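Side-chain contact in MmoQ Response regulator (Methylococcus capsulatus, PDB 3LJX), which probably belongs to a diguanylate cyclase that makes cyclic di-GMP from two GTP, this chain covering its HDOD domain: residues D2-H7 / A150-E155. Numbering follows the deposited sequence.
Sequences DRWNMH and ATAWPE
Trp4 carries its CG anti to the backbone N (chi1 179°), while in Trp153 it is the carbonyl carbon that CG stands opposite (chi1 -54°); these settings carry the two indoles to each other, the side chains crossing at about a right angle. The result is a T-shaped stack, ring planes at 72° and centroids 4.5 Å apart from the six-membered ring of Trp4 to the five-membered ring of Trp153. Trp153 supplies the edge: its NE1 stands over the centre of one Trp4 face and comes to 3.2 Å from Trp4 CD2, so the polar N-H side of one indole looks into the pi cloud of the other. Further along the same edge, Trp153 CZ2 lies 3.5 Å from Trp4 CG. The methyl of Ala152 approaches the benzo part obliquely, CB 3.5 Å from Trp4 CE3. Ala152 ends helix 144-152 and Trp153 is the N-cap residue of helix 154-163, so the N-terminal arm of this all-helical HDOD module lies against the corner between two consecutive helices. Pro9 and Leu11 also touch Trp4, and Phe177 stacks on Trp153. Replacing Trp4 by an alanine would take away the face that Trp153 NE1 points into and would probably leave the indole edge and the Ala152 methyl without this cover. Close by, Asp2 OD2 accepts hydrogen bonds from Cys12 N and Ser14 OG, which folds the first residues back on the rest of the loop leading to helix 19-29.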
# COMPACT_ATOMS: atom_id res chain seq x y z
N ASP A 2 -4.87 14.19 -11.91
CA ASP A 2 -4.31 15.05 -10.88
C ASP A 2 -3.15 15.86 -11.46
O ASP A 2 -2.34 15.33 -12.23
CB ASP A 2 -3.79 14.20 -9.70
CG ASP A 2 -4.89 13.39 -9.03
OD1 ASP A 2 -5.92 13.98 -8.65
OD2 ASP A 2 -4.71 12.17 -8.87
N ARG A 3 -3.06 17.12 -11.08
CA ARG A 3 -1.88 17.91 -11.41
C ARG A 3 -0.65 17.33 -10.71
O ARG A 3 -0.75 16.75 -9.62
CB ARG A 3 -2.07 19.37 -10.99
CG ARG A 3 -2.92 20.14 -11.94
CD ARG A 3 -3.23 21.53 -11.41
NE ARG A 3 -4.11 22.23 -12.34
CZ ARG A 3 -4.78 23.34 -12.04
NH1 ARG A 3 -4.68 23.88 -10.84
NH2 ARG A 3 -5.56 23.89 -12.96
N TRP A 4 0.51 17.47 -11.36
CA TRP A 4 1.78 17.16 -10.73
C TRP A 4 2.44 18.43 -10.22
O TRP A 4 2.90 19.26 -11.00
CB TRP A 4 2.72 16.45 -11.70
CG TRP A 4 4.05 16.13 -11.08
CD1 TRP A 4 5.13 16.97 -10.98
CD2 TRP A 4 4.44 14.90 -10.44
NE1 TRP A 4 6.17 16.33 -10.34
CE2 TRP A 4 5.78 15.06 -10.00
CE3 TRP A 4 3.79 13.68 -10.20
CZ2 TRP A 4 6.48 14.04 -9.34
CZ3 TRP A 4 4.49 12.67 -9.54
CH2 TRP A 4 5.82 12.86 -9.12
N ASN A 5 2.45 18.57 -8.91
CA ASN A 5 3.06 19.71 -8.25
C ASN A 5 4.50 19.34 -7.90
O ASN A 5 4.74 18.44 -7.09
CB ASN A 5 2.30 20.02 -6.97
CG ASN A 5 2.77 21.30 -6.32
OD1 ASN A 5 2.06 22.32 -6.34
ND2 ASN A 5 3.98 21.27 -5.73
N MSE A 6 5.45 20.04 -8.51
CA MSE A 6 6.86 19.65 -8.41
C MSE A 6 7.37 19.72 -6.97
O MSE A 6 8.09 18.84 -6.51
CB MSE A 6 7.71 20.53 -9.31
CG MSE A 6 9.17 20.59 -8.93
SE MSE A 6 10.16 21.83 -10.06
CE MSE A 6 11.83 21.92 -9.05
N HIS A 7 6.95 20.76 -6.26
CA HIS A 7 7.37 20.90 -4.88
C HIS A 7 6.74 19.85 -3.98
O HIS A 7 7.41 19.31 -3.09
CB HIS A 7 7.01 22.28 -4.35
CG HIS A 7 7.52 22.54 -2.97
ND1 HIS A 7 6.68 22.82 -1.91
CD2 HIS A 7 8.78 22.54 -2.47
CE1 HIS A 7 7.41 23.00 -0.82
NE2 HIS A 7 8.68 22.83 -1.14
N ALA A 150 4.03 5.83 -12.25
CA ALA A 150 3.60 5.19 -13.49
C ALA A 150 2.36 5.92 -14.03
O ALA A 150 2.21 6.08 -15.23
CB ALA A 150 3.28 3.71 -13.25
N THR A 151 1.49 6.35 -13.13
CA THR A 151 0.29 7.06 -13.52
C THR A 151 0.58 8.50 -13.97
O THR A 151 0.06 8.95 -14.98
CB THR A 151 -0.70 7.10 -12.37
OG1 THR A 151 -0.97 5.76 -11.94
CG2 THR A 151 -2.00 7.75 -12.82
N ALA A 152 1.43 9.20 -13.21
CA ALA A 152 1.75 10.60 -13.48
C ALA A 152 2.57 10.78 -14.76
O ALA A 152 2.25 11.63 -15.59
CB ALA A 152 2.50 11.23 -12.29
N TRP A 153 3.62 9.97 -14.92
CA TRP A 153 4.53 10.15 -16.05
C TRP A 153 4.74 8.85 -16.84
O TRP A 153 5.84 8.32 -16.90
CB TRP A 153 5.88 10.68 -15.57
CG TRP A 153 5.77 11.92 -14.76
CD1 TRP A 153 5.78 12.02 -13.40
CD2 TRP A 153 5.63 13.26 -15.25
NE1 TRP A 153 5.65 13.33 -13.01
CE2 TRP A 153 5.57 14.11 -14.14
CE3 TRP A 153 5.58 13.82 -16.54
CZ2 TRP A 153 5.43 15.49 -14.26
CZ3 TRP A 153 5.44 15.19 -16.66
CH2 TRP A 153 5.37 16.01 -15.53
N PRO A 154 3.68 8.35 -17.47
CA PRO A 154 3.70 7.00 -18.06
C PRO A 154 4.86 6.80 -19.02
O PRO A 154 5.52 5.75 -18.96
CB PRO A 154 2.36 6.93 -18.82
CG PRO A 154 1.53 8.02 -18.28
CD PRO A 154 2.44 9.08 -17.77
N GLU A 155 5.11 7.77 -19.90
CA GLU A 155 6.17 7.63 -20.91
C GLU A 155 7.55 7.85 -20.32
O GLU A 155 8.50 7.13 -20.65
CB GLU A 155 5.95 8.58 -22.10
CG GLU A 155 4.67 8.31 -22.88
CD GLU A 155 4.67 6.96 -23.58
OE1 GLU A 155 5.76 6.47 -23.94
OE2 GLU A 155 3.58 6.38 -23.77